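MmeI (Methylophilus methylotrophus, PDB 5HR4) is a Type IIL restriction-modification enzyme that binds DNA and probably methylates adenine at N6 using S-adenosyl-L-methionine. Local coordinates at residues Gln494-Phe502 / Leu511-Lys520. Residues are numbered along the deposited sequence; the frame is centred on the assembly and turned at random.
Sequences QKADLLSVF and LDLVAAWYPK. With SFG (sinefungin), chain H.
Phe502 fills a densely packed part of the interface between helix 492-502 and segment 511-520. Leu511 CD1 lies over one face of its ring, 3.7 Å from the ring centroid and 21° off the normal, a CH-pi contact displaced toward the rim. Pro519 CG meets the CZ end of the same ring obliquely, 3.5 Å from Phe502 CZ, and Ala515 CB lies near that atom too. With CG anti to the carbonyl carbon (chi1 -74°), the Phe502 side chain brings its ring end in among these partners, and Leu550 and Leu553 of helix 544-556 add further contacts. Cutting Phe502 back to an alanine is likely to open a gap between Leu511 and Pro519 and leave the Leu511 CD1 methyl without its aromatic face. One turn earlier, Leu498 CD1 rests 4.0 Å from Ala516 CB, where the backbones come nearest, with the CA atoms of Leu498 and Ala516 5.6 Å apart. Val501 CG1 belongs to this tight part as well, seated against Ala516 O and 3.6 Å from Pro519 CB. Methyls and the Phe502 ring thus pack on side chains and carbonyl oxygens, with no hydrogen bond across. Both segments belong to the methyltransferase domain, with its Rossmann-like sheet; Tyr518 meets Phe535 of strand 532-538 edge-to-face, and Trp517 turns its ring edge to the sinefungin adenine, CZ2 lying 3.6 Å from SFG C6. At the start of segment 511-520, Asp512 OD1 accepts from Val514 N in a nearly straight Asx-turn bond (177°). Leu513 CD2 packs crosswise against Gln494 CB, at 3.7 Å, and against the amide end. The looser side is confined to Val501 CG2, 4.2 Å from Lys520 CG, and to the bent, partly exposed lysine chain. Beyond the two segments, Lys520 NZ bonds to Ile464 O, Gln494 OE1 accepts from Asn310 ND2, and Asp512 OD1 takes a second bond from Val485 N.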
loop_
_atom_site.group_PDB
_atom_site.type_symbol
_atom_site.label_atom_id
_atom_site.label_comp_id
_atom_site.label_asym_id
_atom_site.label_seq_id
_atom_site.Cartn_x
_atom_site.Cartn_y
_atom_site.Cartn_z
ATOM N N GLN A 494 -12.928 1.144 -11.628
ATOM C CA GLN A 494 -12.405 1.879 -10.476
ATOM C C GLN A 494 -11.981 3.305 -10.803
ATOM O O GLN A 494 -11.990 4.144 -9.896
ATOM C CB GLN A 494 -11.263 1.132 -9.780
ATOM C CG GLN A 494 -10.299 0.388 -10.638
ATOM C CD GLN A 494 -9.695 -0.818 -9.910
ATOM O OE1 GLN A 494 -8.799 -1.491 -10.416
ATOM N NE2 GLN A 494 -10.208 -1.099 -8.733
ATOM N N LYS A 495 -11.654 3.628 -12.059
ATOM C CA LYS A 495 -11.534 5.044 -12.407
ATOM C C LYS A 495 -12.879 5.744 -12.245
ATOM O O LYS A 495 -12.949 6.875 -11.754
ATOM C CB LYS A 495 -11.029 5.241 -13.842
ATOM C CG LYS A 495 -9.650 4.676 -14.190
ATOM C CD LYS A 495 -9.436 4.727 -15.729
ATOM C CE LYS A 495 -8.265 3.879 -16.250
ATOM N NZ LYS A 495 -8.679 3.038 -17.433
ATOM N N ALA A 496 -13.963 5.088 -12.653
ATOM C CA ALA A 496 -15.267 5.722 -12.545
ATOM C C ALA A 496 -15.664 5.889 -11.086
ATOM O O ALA A 496 -16.170 6.948 -10.694
ATOM C CB ALA A 496 -16.300 4.913 -13.315
ATOM N N ASP A 497 -15.425 4.860 -10.267
ATOM C CA ASP A 497 -15.537 5.012 -8.816
ATOM C C ASP A 497 -14.716 6.195 -8.325
ATOM O O ASP A 497 -15.216 7.043 -7.579
ATOM C CB ASP A 497 -15.069 3.739 -8.103
ATOM C CG ASP A 497 -16.030 2.580 -8.272
ATOM O OD1 ASP A 497 -16.940 2.668 -9.123
ATOM O OD2 ASP A 497 -15.861 1.568 -7.545
ATOM N N LEU A 498 -13.442 6.259 -8.721
ATOM C CA LEU A 498 -12.588 7.346 -8.246
ATOM C C LEU A 498 -13.183 8.697 -8.607
ATOM O O LEU A 498 -13.251 9.599 -7.766
ATOM C CB LEU A 498 -11.180 7.196 -8.821
ATOM C CG LEU A 498 -10.065 8.194 -8.522
ATOM C CD1 LEU A 498 -9.807 8.333 -7.050
ATOM C CD2 LEU A 498 -8.806 7.708 -9.207
ATOM N N LEU A 499 -13.686 8.830 -9.835
ATOM C CA LEU A 499 -14.201 10.113 -10.303
ATOM C C LEU A 499 -15.545 10.460 -9.664
ATOM O O LEU A 499 -15.846 11.648 -9.478
ATOM C CB LEU A 499 -14.290 10.093 -11.834
ATOM C CG LEU A 499 -12.916 10.035 -12.510
ATOM C CD1 LEU A 499 -12.998 10.212 -14.008
ATOM C CD2 LEU A 499 -11.995 11.086 -11.894
ATOM N N SER A 500 -16.360 9.452 -9.313
ATOM C CA SER A 500 -17.590 9.721 -8.565
ATOM C C SER A 500 -17.290 10.394 -7.225
ATOM O O SER A 500 -18.005 11.309 -6.802
ATOM C CB SER A 500 -18.383 8.425 -8.344
ATOM N N VAL A 501 -16.224 9.969 -6.554
ATOM C CA VAL A 501 -15.913 10.487 -5.222
ATOM C C VAL A 501 -15.350 11.907 -5.296
ATOM O O VAL A 501 -15.638 12.742 -4.434
ATOM C CB VAL A 501 -14.946 9.523 -4.511
ATOM C CG1 VAL A 501 -14.377 10.157 -3.273
ATOM C CG2 VAL A 501 -15.662 8.232 -4.173
ATOM N N PHE A 502 -14.547 12.207 -6.320
ATOM C CA PHE A 502 -13.922 13.518 -6.466
ATOM C C PHE A 502 -14.664 14.462 -7.411
ATOM O O PHE A 502 -14.149 15.548 -7.696
ATOM C CB PHE A 502 -12.471 13.370 -6.956
ATOM C CG PHE A 502 -11.527 12.866 -5.902
ATOM C CD1 PHE A 502 -10.962 13.734 -4.996
ATOM C CD2 PHE A 502 -11.222 11.519 -5.811
ATOM C CE1 PHE A 502 -10.111 13.271 -4.020
ATOM C CE2 PHE A 502 -10.378 11.051 -4.847
ATOM C CZ PHE A 502 -9.819 11.925 -3.946
ATOM N N LEU A 511 -5.068 10.278 -9.351
ATOM C CA LEU A 511 -4.893 9.837 -7.978
ATOM C C LEU A 511 -4.802 8.322 -7.910
ATOM O O LEU A 511 -5.324 7.608 -8.767
ATOM C CB LEU A 511 -6.047 10.326 -7.095
ATOM C CG LEU A 511 -5.949 11.815 -6.771
ATOM C CD1 LEU A 511 -7.207 12.331 -6.108
ATOM C CD2 LEU A 511 -4.742 12.016 -5.894
ATOM N N ASP A 512 -4.122 7.834 -6.882
ATOM C CA ASP A 512 -4.212 6.418 -6.573
ATOM C C ASP A 512 -5.647 6.108 -6.169
ATOM O O ASP A 512 -6.372 6.973 -5.664
ATOM C CB ASP A 512 -3.233 6.042 -5.447
ATOM C CG ASP A 512 -2.921 4.533 -5.401
ATOM O OD1 ASP A 512 -3.812 3.752 -4.983
ATOM O OD2 ASP A 512 -1.782 4.125 -5.769
ATOM N N LEU A 513 -6.076 4.871 -6.430
ATOM C CA LEU A 513 -7.406 4.469 -5.995
ATOM C C LEU A 513 -7.592 4.691 -4.496
ATOM O O LEU A 513 -8.692 5.046 -4.051
ATOM C CB LEU A 513 -7.670 3.005 -6.354
ATOM C CG LEU A 513 -9.111 2.547 -6.077
ATOM C CD1 LEU A 513 -10.116 3.540 -6.643
ATOM C CD2 LEU A 513 -9.353 1.163 -6.613
ATOM N N VAL A 514 -6.534 4.487 -3.697
ATOM C CA VAL A 514 -6.698 4.570 -2.243
ATOM C C VAL A 514 -7.159 5.961 -1.828
ATOM O O VAL A 514 -7.868 6.114 -0.821
ATOM C CB VAL A 514 -5.400 4.171 -1.506
ATOM C CG1 VAL A 514 -4.276 5.140 -1.791
ATOM C CG2 VAL A 514 -5.647 4.073 0.005
ATOM N N ALA A 515 -6.800 6.991 -2.604
ATOM C CA ALA A 515 -7.219 8.344 -2.259
ATOM C C ALA A 515 -8.729 8.439 -2.116
ATOM O O ALA A 515 -9.220 9.140 -1.234
ATOM C CB ALA A 515 -6.715 9.336 -3.299
ATOM N N ALA A 516 -9.476 7.681 -2.926
ATOM C CA ALA A 516 -10.941 7.717 -2.896
ATOM C C ALA A 516 -11.538 7.551 -1.493
ATOM O O ALA A 516 -12.559 8.168 -1.177
ATOM C CB ALA A 516 -11.493 6.640 -3.819
ATOM N N TRP A 517 -10.953 6.709 -0.643
ATOM C CA TRP A 517 -11.569 6.523 0.675
ATOM C C TRP A 517 -11.477 7.765 1.559
ATOM O O TRP A 517 -12.247 7.874 2.517
ATOM C CB TRP A 517 -10.956 5.334 1.425
ATOM C CG TRP A 517 -11.541 4.018 1.025
ATOM C CD1 TRP A 517 -12.317 3.198 1.784
ATOM C CD2 TRP A 517 -11.405 3.377 -0.244
ATOM N NE1 TRP A 517 -12.670 2.081 1.066
ATOM C CE2 TRP A 517 -12.119 2.167 -0.181
ATOM C CE3 TRP A 517 -10.738 3.706 -1.425
ATOM C CZ2 TRP A 517 -12.186 1.283 -1.254
ATOM C CZ3 TRP A 517 -10.809 2.830 -2.498
ATOM C CH2 TRP A 517 -11.530 1.633 -2.406
ATOM N N TYR A 518 -10.568 8.702 1.262
ATOM C CA TYR A 518 -10.418 9.871 2.127
ATOM C C TYR A 518 -11.589 10.843 2.016
ATOM O O TYR A 518 -12.120 11.257 3.063
ATOM C CB TYR A 518 -9.081 10.562 1.843
ATOM C CG TYR A 518 -7.881 9.843 2.407
ATOM C CD1 TYR A 518 -7.395 8.682 1.810
ATOM C CD2 TYR A 518 -7.216 10.339 3.521
ATOM C CE1 TYR A 518 -6.303 8.029 2.309
ATOM C CE2 TYR A 518 -6.110 9.692 4.038
ATOM C CZ TYR A 518 -5.662 8.536 3.428
ATOM O OH TYR A 518 -4.566 7.890 3.934
ATOM N N PRO A 519 -12.026 11.270 0.826
ATOM C CA PRO A 519 -13.216 12.132 0.772
ATOM C C PRO A 519 -14.466 11.435 1.265
ATOM O O PRO A 519 -15.326 12.086 1.870
ATOM C CB PRO A 519 -13.330 12.486 -0.718
ATOM C CG PRO A 519 -11.978 12.272 -1.257
ATOM C CD PRO A 519 -11.435 11.103 -0.508
ATOM N N LYS A 520 -14.597 10.128 1.009
ATOM C CA LYS A 520 -15.704 9.359 1.569
ATOM C C LYS A 520 -15.762 9.534 3.076
ATOM O O LYS A 520 -16.721 10.101 3.608
ATOM C CB LYS A 520 -15.567 7.882 1.193
ATOM C CG LYS A 520 -16.275 7.530 -0.080
ATOM C CD LYS A 520 -17.770 7.738 0.070
ATOM C CE LYS A 520 -18.572 6.770 -0.775
ATOM N NZ LYS A 520 -20.042 7.032 -0.655
HETATM N N SFG H . -7.075 -5.006 5.862
HETATM C CA SFG H . -7.442 -6.272 5.263
HETATM C C SFG H . -6.732 -7.359 6.048
HETATM O O SFG H . -5.991 -7.025 6.998
HETATM O OXT SFG H . -6.881 -8.573 5.768
HETATM C CB SFG H . -7.008 -6.311 3.802
HETATM C CG SFG H . -7.610 -5.102 3.101
HETATM C CD SFG H . -6.944 -5.031 1.746
HETATM N NE SFG H . -5.665 -4.377 1.941
HETATM C "C5'" SFG H . -7.807 -4.274 0.723
HETATM C "C4'" SFG H . -9.259 -4.841 0.560
HETATM O "O4'" SFG H . -9.997 -3.945 -0.031
HETATM C "C3'" SFG H . -9.355 -6.065 -0.368
HETATM O "O3'" SFG H . -9.728 -7.122 0.392
HETATM C "C2'" SFG H . -10.420 -5.710 -1.447
HETATM O "O2'" SFG H . -11.344 -6.849 -1.708
HETATM C "C1'" SFG H . -11.088 -4.737 -0.914
HETATM N N9 SFG H . -11.555 -3.773 -1.861
HETATM C C8 SFG H . -10.942 -3.322 -2.952
HETATM N N7 SFG H . -11.718 -2.392 -3.514
HETATM C C5 SFG H . -12.809 -2.267 -2.759
HETATM C C6 SFG H . -13.914 -1.464 -2.899
HETATM N N6 SFG H . -14.283 -0.476 -3.883
HETATM N N1 SFG H . -14.903 -1.505 -2.015
HETATM C C2 SFG H . -14.809 -2.354 -0.963
HETATM N N3 SFG H . -13.718 -3.152 -0.827
HETATM C C4 SFG H . -12.712 -3.108 -1.730
#